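Local coordinates for protein-glutamine gamma-glutamyltransferase 2 (Pagrus major, PDB 1G0D) that probably catalyses calcium-dependent cross-linking of proteins, joining peptide-bound glutamine to the amino group of lysine or to small primary amines, at residues R291-F296 / H332-S337; K421-K426 / E434-H439. All coordinates share one frame; numbering follows the deposited sequence.

Interaction 1 (R291-F296 / H332-S337); sequences RPITNF and HCWVES. With SO4 (sulfate ion), chain B.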
loop_
_atom_site.group_PDB
_atom_site.type_symbol
_atom_site.label_atom_id
_atom_site.label_comp_id
_atom_site.label_asym_id
_atom_site.label_seq_id
_atom_site.Cartn_x
_atom_site.Cartn_y
_atom_site.Cartn_z
ATOM N N ARG A 291 4.421 -0.900 -6.119
ATOM C CA ARG A 291 5.026 -1.358 -4.867
ATOM C C ARG A 291 4.733 -0.396 -3.728
ATOM O O ARG A 291 4.861 0.825 -3.875
ATOM C CB ARG A 291 6.528 -1.488 -4.983
ATOM C CG ARG A 291 7.192 -0.313 -5.637
ATOM C CD ARG A 291 8.681 -0.483 -5.610
ATOM N NE ARG A 291 9.339 0.709 -6.104
ATOM C CZ ARG A 291 10.629 0.787 -6.387
ATOM N NH1 ARG A 291 11.415 -0.274 -6.224
ATOM N NH2 ARG A 291 11.130 1.936 -6.820
ATOM N N PRO A 292 4.291 -0.921 -2.581
ATOM C CA PRO A 292 4.003 -0.039 -1.449
ATOM C C PRO A 292 5.261 0.549 -0.862
ATOM O O PRO A 292 6.165 -0.210 -0.485
ATOM C CB PRO A 292 3.316 -0.956 -0.443
ATOM C CG PRO A 292 2.866 -2.105 -1.261
ATOM C CD PRO A 292 3.942 -2.309 -2.264
ATOM N N ILE A 293 5.345 1.883 -0.800
ATOM C CA ILE A 293 6.516 2.482 -0.173
ATOM C C ILE A 293 6.141 3.139 1.170
ATOM O O ILE A 293 5.048 3.689 1.303
ATOM C CB ILE A 293 7.279 3.481 -1.090
ATOM C CG1 ILE A 293 6.759 4.828 -0.869
ATOM C CG2 ILE A 293 7.287 3.107 -2.557
ATOM C CD1 ILE A 293 7.913 5.589 -0.399
ATOM N N THR A 294 7.029 3.030 2.170
ATOM C CA THR A 294 6.798 3.604 3.509
ATOM C C THR A 294 7.783 4.722 3.836
ATOM O O THR A 294 8.978 4.587 3.623
ATOM C CB THR A 294 6.925 2.531 4.613
ATOM O OG1 THR A 294 5.964 1.505 4.392
ATOM C CG2 THR A 294 6.611 3.091 5.931
ATOM N N ASN A 295 7.287 5.823 4.381
ATOM C CA ASN A 295 8.130 6.963 4.717
ATOM C C ASN A 295 8.216 7.082 6.211
ATOM O O ASN A 295 7.180 7.066 6.872
ATOM C CB ASN A 295 7.477 8.216 4.179
ATOM C CG ASN A 295 8.349 9.423 4.315
ATOM O OD1 ASN A 295 9.572 9.313 4.298
ATOM N ND2 ASN A 295 7.729 10.597 4.450
ATOM N N PHE A 296 9.406 7.186 6.778
ATOM C CA PHE A 296 9.465 7.338 8.232
ATOM C C PHE A 296 9.662 8.829 8.542
ATOM O O PHE A 296 10.382 9.517 7.833
ATOM C CB PHE A 296 10.560 6.447 8.802
ATOM C CG PHE A 296 10.206 4.967 8.745
ATOM C CD1 PHE A 296 9.404 4.387 9.729
ATOM C CD2 PHE A 296 10.664 4.161 7.705
ATOM C CE1 PHE A 296 9.053 3.022 9.678
ATOM C CE2 PHE A 296 10.313 2.783 7.646
ATOM C CZ PHE A 296 9.509 2.223 8.637
ATOM N N HIS A 332 4.412 6.728 7.216
ATOM C CA HIS A 332 3.249 6.910 6.385
ATOM C C HIS A 332 3.538 6.173 5.110
ATOM O O HIS A 332 4.641 6.263 4.574
ATOM C CB HIS A 332 3.015 8.378 6.068
ATOM C CG HIS A 332 1.945 8.597 5.046
ATOM N ND1 HIS A 332 0.720 7.965 5.115
ATOM C CD2 HIS A 332 1.896 9.406 3.957
ATOM C CE1 HIS A 332 -0.044 8.380 4.113
ATOM N NE2 HIS A 332 0.645 9.255 3.399
ATOM N N CYS A 333 2.533 5.472 4.616
ATOM C CA CYS A 333 2.643 4.683 3.419
ATOM C C CYS A 333 1.878 5.191 2.188
ATOM O O CYS A 333 0.823 5.822 2.287
ATOM C CB CYS A 333 2.143 3.276 3.716
ATOM S SG CYS A 333 2.898 2.434 5.068
ATOM N N TRP A 334 2.435 4.910 1.019
ATOM C CA TRP A 334 1.782 5.211 -0.240
ATOM C C TRP A 334 2.227 4.141 -1.248
ATOM O O TRP A 334 2.786 3.104 -0.896
ATOM C CB TRP A 334 2.061 6.646 -0.748
ATOM C CG TRP A 334 3.483 7.002 -1.000
ATOM C CD1 TRP A 334 4.212 6.731 -2.124
ATOM C CD2 TRP A 334 4.361 7.735 -0.121
ATOM N NE1 TRP A 334 5.491 7.246 -1.998
ATOM C CE2 TRP A 334 5.604 7.863 -0.780
ATOM C CE3 TRP A 334 4.212 8.291 1.156
ATOM C CZ2 TRP A 334 6.688 8.525 -0.202
ATOM C CZ3 TRP A 334 5.301 8.953 1.731
ATOM C CH2 TRP A 334 6.522 9.060 1.046
ATOM N N VAL A 335 2.001 4.397 -2.511
ATOM C CA VAL A 335 2.330 3.413 -3.502
ATOM C C VAL A 335 3.038 4.074 -4.671
ATOM O O VAL A 335 2.816 5.239 -4.943
ATOM C CB VAL A 335 0.995 2.755 -3.866
ATOM C CG1 VAL A 335 0.632 2.922 -5.315
ATOM C CG2 VAL A 335 1.017 1.382 -3.395
ATOM N N GLU A 336 3.942 3.350 -5.322
ATOM C CA GLU A 336 4.662 3.856 -6.497
ATOM C C GLU A 336 4.190 2.997 -7.679
ATOM O O GLU A 336 4.176 1.768 -7.560
ATOM C CB GLU A 336 6.160 3.655 -6.313
ATOM C CG GLU A 336 6.981 4.924 -6.239
ATOM C CD GLU A 336 8.389 4.646 -5.789
ATOM O OE1 GLU A 336 8.968 3.607 -6.170
ATOM O OE2 GLU A 336 8.935 5.459 -5.033
ATOM N N SER A 337 3.782 3.609 -8.792
ATOM C CA SER A 337 3.348 2.834 -9.969
ATOM C C SER A 337 4.229 3.186 -11.162
ATOM O O SER A 337 4.535 4.339 -11.386
ATOM C CB SER A 337 1.891 3.131 -10.351
ATOM O OG SER A 337 0.973 2.518 -9.468
HETATM S S SO4 B . 14.148 0.858 -8.878
HETATM O O1 SO4 B . 13.888 2.217 -8.925
HETATM O O2 SO4 B . 13.294 0.220 -9.806
HETATM O O3 SO4 B . 15.433 0.787 -9.410
HETATM O O4 SO4 B . 14.140 0.402 -7.515
#

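Interaction 2 (K421-K426 / E434-H439); sequences KNISTK and EDVTLH. With SO4 (sulfate ion), chain B.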
loop_
_atom_site.group_PDB
_atom_site.type_symbol
_atom_site.label_atom_id
_atom_site.label_comp_id
_atom_site.label_asym_id
_atom_site.label_seq_id
_atom_site.Cartn_x
_atom_site.Cartn_y
_atom_site.Cartn_z
ATOM N N LYS A 421 12.730 9.752 6.390
ATOM C CA LYS A 421 13.914 9.090 6.831
ATOM C C LYS A 421 14.351 7.825 6.150
ATOM O O LYS A 421 15.390 7.827 5.508
ATOM C CB LYS A 421 13.856 8.884 8.336
ATOM C CG LYS A 421 15.097 9.394 9.040
ATOM C CD LYS A 421 14.902 10.803 9.574
ATOM C CE LYS A 421 14.154 10.776 10.890
ATOM N NZ LYS A 421 14.365 12.021 11.657
ATOM N N ASN A 422 13.627 6.731 6.258
ATOM C CA ASN A 422 14.188 5.565 5.600
ATOM C C ASN A 422 13.189 5.011 4.643
ATOM O O ASN A 422 12.725 3.899 4.795
ATOM C CB ASN A 422 14.590 4.511 6.639
ATOM C CG ASN A 422 15.860 4.905 7.433
ATOM O OD1 ASN A 422 16.827 5.398 6.867
ATOM N ND2 ASN A 422 15.847 4.684 8.751
ATOM N N ILE A 423 12.836 5.820 3.664
ATOM C CA ILE A 423 11.871 5.404 2.668
ATOM C C ILE A 423 12.204 3.949 2.329
ATOM O O ILE A 423 13.312 3.629 1.936
ATOM C CB ILE A 423 11.982 6.329 1.460
ATOM C CG1 ILE A 423 12.562 7.668 1.934
ATOM C CG2 ILE A 423 10.640 6.500 0.805
ATOM C CD1 ILE A 423 11.681 8.863 1.681
ATOM N N SER A 424 11.234 3.066 2.513
ATOM C CA SER A 424 11.443 1.646 2.316
ATOM C C SER A 424 10.419 1.002 1.415
ATOM O O SER A 424 9.275 1.444 1.353
ATOM C CB SER A 424 11.364 0.950 3.672
ATOM O OG SER A 424 12.446 1.320 4.504
ATOM N N THR A 425 10.849 -0.053 0.724
ATOM C CA THR A 425 9.975 -0.842 -0.118
ATOM C C THR A 425 10.573 -2.242 -0.069
ATOM O O THR A 425 11.741 -2.405 0.274
ATOM C CB THR A 425 9.909 -0.320 -1.557
ATOM O OG1 THR A 425 8.797 -0.927 -2.215
ATOM C CG2 THR A 425 11.164 -0.673 -2.347
ATOM N N LYS A 426 9.779 -3.259 -0.376
ATOM C CA LYS A 426 10.301 -4.632 -0.352
ATOM C C LYS A 426 11.301 -4.898 -1.484
ATOM O O LYS A 426 11.185 -4.385 -2.597
ATOM C CB LYS A 426 9.157 -5.670 -0.438
ATOM C CG LYS A 426 9.618 -7.142 -0.465
ATOM C CD LYS A 426 8.458 -8.118 -0.567
ATOM C CE LYS A 426 8.905 -9.492 -1.063
ATOM N NZ LYS A 426 9.718 -9.376 -2.305
ATOM N N GLU A 434 14.439 -2.511 1.259
ATOM C CA GLU A 434 15.270 -1.823 0.314
ATOM C C GLU A 434 15.151 -0.348 0.616
ATOM O O GLU A 434 14.071 0.215 0.475
ATOM C CB GLU A 434 14.748 -2.119 -1.078
ATOM C CG GLU A 434 14.927 -1.017 -2.070
ATOM C CD GLU A 434 15.747 -1.486 -3.234
ATOM O OE1 GLU A 434 15.517 -1.016 -4.389
ATOM O OE2 GLU A 434 16.627 -2.345 -2.962
ATOM N N ASP A 435 16.233 0.289 1.033
ATOM C CA ASP A 435 16.137 1.716 1.312
ATOM C C ASP A 435 16.129 2.503 0.005
ATOM O O ASP A 435 17.113 2.603 -0.698
ATOM C CB ASP A 435 17.266 2.174 2.220
ATOM C CG ASP A 435 17.110 3.615 2.644
ATOM O OD1 ASP A 435 16.929 4.465 1.748
ATOM O OD2 ASP A 435 17.159 3.905 3.859
ATOM N N VAL A 436 14.993 3.097 -0.273
ATOM C CA VAL A 436 14.738 3.804 -1.500
ATOM C C VAL A 436 14.824 5.345 -1.348
ATOM O O VAL A 436 14.508 6.106 -2.252
ATOM C CB VAL A 436 13.357 3.228 -1.980
ATOM C CG1 VAL A 436 12.320 4.214 -1.979
ATOM C CG2 VAL A 436 13.511 2.574 -3.281
ATOM N N THR A 437 15.352 5.805 -0.217
ATOM C CA THR A 437 15.418 7.244 0.062
ATOM C C THR A 437 16.066 8.085 -1.012
ATOM O O THR A 437 15.514 9.094 -1.465
ATOM C CB THR A 437 16.121 7.535 1.436
ATOM O OG1 THR A 437 15.706 6.567 2.414
ATOM C CG2 THR A 437 15.750 8.929 1.956
ATOM N N LEU A 438 17.243 7.684 -1.448
ATOM C CA LEU A 438 17.898 8.473 -2.468
ATOM C C LEU A 438 17.105 8.659 -3.793
ATOM O O LEU A 438 17.447 9.526 -4.574
ATOM C CB LEU A 438 19.280 7.894 -2.723
ATOM C CG LEU A 438 20.054 8.792 -3.673
ATOM C CD1 LEU A 438 20.499 10.039 -2.971
ATOM C CD2 LEU A 438 21.245 8.052 -4.181
ATOM N N HIS A 439 16.063 7.861 -4.058
ATOM C CA HIS A 439 15.264 8.031 -5.290
ATOM C C HIS A 439 14.473 9.316 -5.081
ATOM O O HIS A 439 14.018 9.966 -6.031
ATOM C CB HIS A 439 14.165 6.978 -5.463
ATOM C CG HIS A 439 14.634 5.578 -5.646
ATOM N ND1 HIS A 439 15.964 5.221 -5.688
ATOM C CD2 HIS A 439 13.929 4.430 -5.806
ATOM C CE1 HIS A 439 16.064 3.911 -5.858
ATOM N NE2 HIS A 439 14.845 3.408 -5.939
HETATM S S SO4 B . 14.148 0.858 -8.878
HETATM O O1 SO4 B . 13.888 2.217 -8.925
HETATM O O2 SO4 B . 13.294 0.220 -9.806
HETATM O O3 SO4 B . 15.433 0.787 -9.410
HETATM O O4 SO4 B . 14.140 0.402 -7.515
#

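Interaction 1 (R291-F296 / H332-S337)
Residues 291-295 run antiparallel to 332-336, with hydrogen-bonded pairs at Arg-291/Glu-336, Ile-293/Trp-334 and Asn-295/His-332; the straightest bond goes from Trp-334 N to Ile-293 O (2.9 Å, 170°). Pro-292, which has no N-H to give, falls in a non-hydrogen-bonded pair with Val-335. Arg-291 and Glu-336 extend side by side. OE1 of Glu-336 takes both NE (2.9 Å) and NH2 (2.8 Å) of Arg-291, close to the guanidinium plane, while the carboxylate plane is turned 57° from it. This double grip should fix the rotation of the guanidinium, whose NH1 reaches O4 of a sulfate at 3.1 Å. Trp-351 adds a cation-pi contact. The strands belong to the papain-like catalytic core of transglutaminases: His-332 is an active-site residue, its NE2 bonded to Asp-355 and its ring beside Cys-272. Two residues on, Trp-334 has CG placed between its backbone N and carbonyl carbon (chi1 60°), which brings the indole back across the face it shares with Ile-293 and Asn-295. There CG1 of Ile-293 lies over the five-membered ring in a CH-pi contact, since an aliphatic chain can lie flat on an aromatic face; the isoleucine is modelled very close, making the exact distance doubtful. CB of Asn-295 meets CZ3 of the same indole obliquely at 3.4 Å. Tyr-440 takes the indole NE1, and Ser-298 the Asn-295 amide. On the other face, with Pro-292 and Val-335, CG2 of Thr-294 packs on SG of Cys-333 (3.9 Å).

Interaction 2 (K421-K426 / E434-H439)
OD1 of Asp-435 is gripped twice by Thr-437: by the hydroxyl OG1, on the syn side of the carboxylate, and by the backbone N at 2.9 Å, the latter closing an Asx turn. Across the contact, Asp-435 CA makes a CA-H...O approach to Ile-423 O (3.5 Å). Aspartate suits the place because its short chain, with CG anti to the backbone N (chi1 -174°), can bring OD1 back to the N-H two residues on. Replaced by alanine, the position would lose the carboxylate, and the Thr-437 N-H and hydroxyl would probably be left without their shared acceptor. The turn leaves Thr-437 against Ile-423; the two side chains cross at about a right angle, with Ile-423 CG1 3.4 Å from Thr-437 CG2. Val-436 also meets Ile-423: its N bonds Ile-423 O (2.8 Å), and its CG1 meets Ile-423 CG2 at 4.0 Å. Further along, Thr-425 and Glu-434 form a hydrogen-bonded antiparallel pair, Glu-434 N giving to Thr-425 O at 2.9 Å. Their side chains lie alongside, Thr-425 CG2 against Glu-434 CG (3.8 Å), while the threonine OG1 bonds Pro-292 O. Within 421-426, Ser-424 OG gives to Asn-422 O (2.6 Å). The Glu-434 chain bends at chi2 and carries its carboxylate away from 421-426; this residue is probably a calcium ligand. These contacts build a short beta hairpin that runs through an Asx turn into a weakly bonded helix at a likely calcium site.

How the interactions relate
Interactions 1 and 2 lie with centres 9 Å apart and share strand 290-298 as their border. Its edge away from 332-337 is taken by 421-426, where Lys-421 N comes within 2.8 Å of Phe-296 O and Thr-294 N within 2.9 Å of Ser-424 O, both probable hydrogen bonds. Ile-423 also packs against Ile-293 and Asn-295, so the hairpin docks along the outer strand of the sheet that carries His-332 of the active site. The sulfate, probably from the crystallisation liquor, is a second meeting point: Arg-291 of interaction 1 and Trp-351 bind it, and His-439 NE2 of interaction 2 reaches its O4 weakly, at 3.5 Å. The backbone bonds and the Ile-423 packing place the hairpin that carries Glu-434, a probable calcium ligand, beside the catalytic core.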